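Local coordinates for protein type III effector (Vibrio parahaemolyticus, PDB 2QHQ) that is of unknown function but belongs to the HopJ family of type III effector proteins, consistent with a role as a secreted bacterial effector, at residues 16-21 and 67-72; 79-84 and 106-111. One frame throughout, in Å; residues are numbered along the deposited sequence.

In the fold
Both contacts are buried and join helices through apolar side chains. Contact 1 sets helix 14-23 against helix 67-72 beside the second subunit: the rings of F17 and F69 reach toward each other between well-separated backbones and meet obliquely, with one leucine methyl. Contact 2 pairs helix 79-83 with helix 102-110, buries about twice the surface and touches no other chain. There L81 and T80 pack on a single ring, and L81 also on the selenomethionine M108. The centres are about 13 Å apart, bridged by F67 of contact 1 on F107 of contact 2 and by L21 on C83. Helices 67-72 and 79-83 are consecutive, and the two contacts come in series along the chain.

Contact 1. Residues 16-21 and 67-72; sequences QFLDAL and FAFGLL
F69 reaches across from helix 67-72 and sets the far end of its ring against F17 and L18 of helix 14-23. The two backbones stay well apart, with L18 CA and G70 CA 10.3 Å from each other, so the joint depends on the length of these side chains. On both phenylalanines CG is anti to the backbone N (chi1 174° for F17 and 175° for F69), which sends each ring out toward the opposite helix. The rings meet at their outer corners: F17 CE2 lies 3.7 Å from F69 CZ and equally 3.7 Å from F69 CE2. F17 CD2 follows at 3.9 Å from F69 CZ. With centroids 5.9 Å apart and planes at 64°, the pair is neither a stack nor a T-shaped contact; one ring slants past the other, and the interaction is dispersive.

L18 adds to the grip on the same tip. Its CB does not set out directly for helix 67-72. Chi2 carries CD1 along the extended line, and it is the other branch, L18 CD2, that turns in to 4.0 Å from F69 CZ. The leucine and the phenylalanine point in opposite directions as they pass, so they lie partly alongside each other. F69 CZ is therefore shared, touched by two carbons of the F17 ring and by a leucine methyl.

Helix 30-40 closes over this junction, with T32, T33 and V36 against F17 and I37 against F69. N73, just beyond helix 67-72, hydrogen-bonds to F69 O through ND2 and also touches L18, which packs on Q116 of the second subunit as well. Elsewhere on helix 67-72, F67, A68 and L71 rest on strand 115-117, so this helix lies between helix 14-23 and the three-stranded sheet.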
loop_
_atom_site.group_PDB
_atom_site.type_symbol
_atom_site.label_atom_id
_atom_site.label_comp_id
_atom_site.label_asym_id
_atom_site.label_seq_id
_atom_site.Cartn_x
_atom_site.Cartn_y
_atom_site.Cartn_z
ATOM N N GLN B 16 5.822 -16.421 -3.154
ATOM C CA GLN B 16 6.260 -17.264 -2.038
ATOM C C GLN B 16 6.792 -16.402 -0.900
ATOM O O GLN B 16 6.537 -16.681 0.270
ATOM C CB GLN B 16 7.336 -18.264 -2.474
ATOM C CG GLN B 16 7.752 -19.229 -1.367
ATOM C CD GLN B 16 6.605 -20.081 -0.856
ATOM O OE1 GLN B 16 5.686 -20.423 -1.600
ATOM N NE2 GLN B 16 6.650 -20.427 0.431
ATOM N N PHE B 17 7.531 -15.354 -1.248
ATOM C CA PHE B 17 8.041 -14.459 -0.209
ATOM C C PHE B 17 6.891 -13.861 0.612
ATOM O O PHE B 17 6.924 -13.876 1.846
ATOM C CB PHE B 17 8.900 -13.334 -0.784
ATOM C CG PHE B 17 9.307 -12.330 0.246
ATOM C CD1 PHE B 17 10.392 -12.578 1.092
ATOM C CD2 PHE B 17 8.582 -11.157 0.402
ATOM C CE1 PHE B 17 10.755 -11.646 2.071
ATOM C CE2 PHE B 17 8.942 -10.213 1.377
ATOM C CZ PHE B 17 10.032 -10.458 2.205
ATOM N N LEU B 18 5.872 -13.351 -0.088
ATOM C CA LEU B 18 4.710 -12.710 0.555
ATOM C C LEU B 18 3.947 -13.739 1.405
ATOM O O LEU B 18 3.490 -13.431 2.510
ATOM C CB LEU B 18 3.792 -12.072 -0.506
ATOM C CG LEU B 18 4.392 -10.859 -1.248
ATOM C CD1 LEU B 18 3.476 -10.374 -2.367
ATOM C CD2 LEU B 18 4.686 -9.702 -0.282
ATOM N N ASP B 19 3.830 -14.967 0.897
ATOM C CA ASP B 19 3.156 -16.042 1.632
ATOM C C ASP B 19 3.918 -16.392 2.914
ATOM O O ASP B 19 3.311 -16.592 3.984
ATOM C CB ASP B 19 3.002 -17.285 0.737
ATOM C CG ASP B 19 1.964 -17.103 -0.361
ATOM O OD1 ASP B 19 1.178 -16.122 -0.326
ATOM O OD2 ASP B 19 1.903 -17.984 -1.245
ATOM N N ALA B 20 5.243 -16.454 2.798
ATOM C CA ALA B 20 6.105 -16.743 3.926
ATOM C C ALA B 20 6.019 -15.630 4.965
ATOM O O ALA B 20 5.902 -15.889 6.161
ATOM C CB ALA B 20 7.534 -16.940 3.458
ATOM N N LEU B 21 6.070 -14.392 4.496
ATOM C CA LEU B 21 5.965 -13.221 5.361
ATOM C C LEU B 21 4.643 -13.230 6.155
ATOM O O LEU B 21 4.592 -12.836 7.324
ATOM C CB LEU B 21 6.064 -11.969 4.503
ATOM C CG LEU B 21 5.865 -10.615 5.197
ATOM C CD1 LEU B 21 6.918 -10.397 6.284
ATOM C CD2 LEU B 21 5.937 -9.529 4.156
ATOM N N PHE B 67 9.518 0.499 2.377
ATOM C CA PHE B 67 8.200 1.137 2.432
ATOM C C PHE B 67 7.502 1.177 1.075
ATOM O O PHE B 67 6.277 1.002 1.012
ATOM C CB PHE B 67 8.265 2.520 3.077
ATOM C CG PHE B 67 8.673 2.469 4.500
ATOM C CD1 PHE B 67 7.863 1.812 5.425
ATOM C CD2 PHE B 67 9.859 3.066 4.929
ATOM C CE1 PHE B 67 8.229 1.730 6.764
ATOM C CE2 PHE B 67 10.245 2.985 6.298
ATOM C CZ PHE B 67 9.435 2.318 7.194
ATOM N N ALA B 68 8.260 1.403 -0.002
ATOM C CA ALA B 68 7.643 1.386 -1.331
ATOM C C ALA B 68 7.075 -0.019 -1.640
ATOM O O ALA B 68 5.972 -0.154 -2.181
ATOM C CB ALA B 68 8.646 1.821 -2.385
ATOM N N PHE B 69 7.826 -1.037 -1.240
ATOM C CA PHE B 69 7.446 -2.444 -1.400
ATOM C C PHE B 69 6.198 -2.752 -0.570
ATOM O O PHE B 69 5.282 -3.449 -1.038
ATOM C CB PHE B 69 8.655 -3.314 -1.010
ATOM C CG PHE B 69 8.384 -4.796 -1.010
ATOM C CD1 PHE B 69 8.433 -5.514 -2.198
ATOM C CD2 PHE B 69 8.101 -5.466 0.179
ATOM C CE1 PHE B 69 8.207 -6.903 -2.207
ATOM C CE2 PHE B 69 7.878 -6.871 0.193
ATOM C CZ PHE B 69 7.942 -7.581 -1.009
ATOM N N GLY B 70 6.161 -2.223 0.657
ATOM C CA GLY B 70 5.005 -2.414 1.545
ATOM C C GLY B 70 3.752 -1.785 0.968
ATOM O O GLY B 70 2.638 -2.334 1.105
ATOM N N LEU B 71 3.917 -0.632 0.306
ATOM C CA LEU B 71 2.783 0.007 -0.351
ATOM C C LEU B 71 2.292 -0.777 -1.565
ATOM O O LEU B 71 1.085 -0.993 -1.700
ATOM C CB LEU B 71 3.090 1.452 -0.750
ATOM C CG LEU B 71 3.040 2.467 0.386
ATOM C CD1 LEU B 71 3.545 3.812 -0.141
ATOM C CD2 LEU B 71 1.589 2.559 0.940
ATOM N N LEU B 72 3.202 -1.193 -2.445
ATOM C CA LEU B 72 2.778 -1.930 -3.642
ATOM C C LEU B 72 2.074 -3.238 -3.278
ATOM O O LEU B 72 1.130 -3.635 -3.946
ATOM C CB LEU B 72 3.953 -2.189 -4.585
ATOM C CG LEU B 72 4.550 -0.961 -5.313
ATOM C CD1 LEU B 72 5.684 -1.429 -6.236
ATOM C CD2 LEU B 72 3.475 -0.266 -6.123
#

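Contact 2. Residues 79-84 and 106-111; sequences ATLACF and NFMVTG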
loop_
_atom_site.group_PDB
_atom_site.type_symbol
_atom_site.label_atom_id
_atom_site.label_comp_id
_atom_site.label_asym_id
_atom_site.label_seq_id
_atom_site.Cartn_x
_atom_site.Cartn_y
_atom_site.Cartn_z
ATOM N N ALA B 79 3.772 -6.504 9.178
ATOM C CA ALA B 79 4.465 -7.189 8.081
ATOM C C ALA B 79 5.589 -6.330 7.491
ATOM O O ALA B 79 6.634 -6.840 7.086
ATOM C CB ALA B 79 3.490 -7.596 6.979
ATOM N N THR B 80 5.345 -5.027 7.399
ATOM C CA THR B 80 6.350 -4.094 6.862
ATOM C C THR B 80 7.553 -4.017 7.805
ATOM O O THR B 80 8.706 -4.122 7.375
ATOM C CB THR B 80 5.718 -2.715 6.632
ATOM O OG1 THR B 80 4.581 -2.869 5.760
ATOM C CG2 THR B 80 6.737 -1.755 5.983
ATOM N N LEU B 81 7.295 -3.904 9.105
ATOM C CA LEU B 81 8.399 -3.958 10.073
ATOM C C LEU B 81 9.187 -5.261 9.979
ATOM O O LEU B 81 10.413 -5.242 10.007
ATOM C CB LEU B 81 7.891 -3.740 11.497
ATOM C CG LEU B 81 7.424 -2.328 11.826
ATOM C CD1 LEU B 81 6.557 -2.409 13.093
ATOM C CD2 LEU B 81 8.630 -1.408 12.055
ATOM N N ALA B 82 8.478 -6.379 9.808
ATOM C CA ALA B 82 9.130 -7.686 9.699
ATOM C C ALA B 82 10.091 -7.790 8.502
ATOM O O ALA B 82 11.080 -8.544 8.561
ATOM C CB ALA B 82 8.092 -8.798 9.648
ATOM N N CYS B 83 9.802 -7.049 7.430
ATOM C CA CYS B 83 10.672 -7.037 6.251
ATOM C C CYS B 83 12.068 -6.506 6.577
ATOM O O CYS B 83 13.030 -6.814 5.867
ATOM C CB CYS B 83 10.052 -6.198 5.139
ATOM S SG CYS B 83 8.669 -7.069 4.326
ATOM N N PHE B 84 12.180 -5.686 7.632
ATOM C CA PHE B 84 13.502 -5.222 8.060
ATOM C C PHE B 84 14.323 -6.292 8.780
ATOM O O PHE B 84 15.495 -6.043 9.107
ATOM C CB PHE B 84 13.420 -3.980 8.956
ATOM C CG PHE B 84 12.977 -2.730 8.243
ATOM C CD1 PHE B 84 13.924 -1.854 7.687
ATOM C CD2 PHE B 84 11.626 -2.414 8.145
ATOM C CE1 PHE B 84 13.511 -0.641 7.057
ATOM C CE2 PHE B 84 11.207 -1.216 7.502
ATOM C CZ PHE B 84 12.139 -0.345 6.962
ATOM N N ASN B 106 10.530 5.349 13.825
ATOM C CA ASN B 106 9.424 6.253 13.541
ATOM C C ASN B 106 8.192 5.524 13.064
ATOM O O ASN B 106 7.086 5.838 13.473
ATOM C CB ASN B 106 9.818 7.353 12.551
ATOM C CG ASN B 106 10.405 8.574 13.250
ATOM O OD1 ASN B 106 9.670 9.444 13.750
ATOM N ND2 ASN B 106 11.719 8.630 13.322
ATOM N N PHE B 107 8.389 4.523 12.225
ATOM C CA PHE B 107 7.252 3.810 11.651
ATOM C C PHE B 107 6.528 3.015 12.743
ATOM O O PHE B 107 5.316 2.856 12.689
ATOM C CB PHE B 107 7.736 2.908 10.523
ATOM C CG PHE B 107 6.633 2.199 9.776
ATOM C CD1 PHE B 107 5.866 2.879 8.828
ATOM C CD2 PHE B 107 6.390 0.842 9.993
ATOM C CE1 PHE B 107 4.855 2.208 8.114
ATOM C CE2 PHE B 107 5.378 0.166 9.283
ATOM C CZ PHE B 107 4.615 0.855 8.346
HETATM N N MSE B 108 7.277 2.501 13.724
HETATM C CA MSE B 108 6.667 1.859 14.899
HETATM C C MSE B 108 5.670 2.745 15.642
HETATM O O MSE B 108 4.696 2.250 16.256
HETATM C CB MSE B 108 7.783 1.436 15.861
HETATM C CG MSE B 108 8.388 0.124 15.510
HETATM SE SE MSE B 108 9.945 -0.083 16.678
HETATM C CE MSE B 108 9.036 -0.530 18.329
ATOM N N VAL B 109 5.913 4.047 15.609
ATOM C CA VAL B 109 5.073 5.002 16.332
ATOM C C VAL B 109 3.862 5.417 15.482
ATOM O O VAL B 109 2.703 5.266 15.907
ATOM C CB VAL B 109 5.891 6.245 16.794
ATOM C CG1 VAL B 109 4.961 7.293 17.462
ATOM C CG2 VAL B 109 7.048 5.835 17.741
ATOM N N THR B 110 4.127 5.891 14.268
ATOM C CA THR B 110 3.103 6.544 13.436
ATOM C C THR B 110 2.587 5.697 12.265
ATOM O O THR B 110 1.593 6.058 11.612
ATOM C CB THR B 110 3.624 7.906 12.914
ATOM O OG1 THR B 110 4.991 7.783 12.505
ATOM C CG2 THR B 110 3.547 8.965 14.025
ATOM N N GLY B 111 3.258 4.586 11.992
ATOM C CA GLY B 111 2.778 3.611 11.002
ATOM C C GLY B 111 2.556 4.185 9.613
ATOM O O GLY B 111 3.207 5.152 9.206
#
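Just ahead of F107, the aromatic residue that meets T80 and L81, the carbonyl oxygen N106 O accepts two backbone N-H groups, from V109 N at 3.0 Å and T110 N at 3.1 Å, as helix 102-110 runs out. The motif is an antiparallel helix pair within the HopJ fold: the local axes of 79-83 and 106-110 run at 174° and come within 10.9 Å.

F107 and L81 carry this contact in nearly equal measure. With CG anti to its backbone N (chi1 -175°), the F107 ring projects toward helix 79-83, and L81 comes up to its rim. L81 CG lies in the ring plane, 3.8 Å from F107 CD2, and L81 CD2 sits close to that plane too. The same leucine methyl turns to the next residue as well, with L81 CD2 3.8 Å from CG of M108, a selenomethionine whose chain crosses the leucine at about a right angle.

Further round the ring, T80 approaches obliquely, its CB 3.9 Å from F107 CE2, and its methyl CG2 also rests near CE2 and CZ. Carbon faces the ring, while OG1 is hydrogen-bonded to D76 O. W112 meets F107 edge-to-face, and Y88 of helix 86-92 touches both L81 and M108.

Just past the helix, G111 leaves helical angles with a positive phi of 57°. Its N bonds to F107 O at 2.8 Å, and its CA stands 3.8 Å above one face of the F107 ring, offset toward the rim.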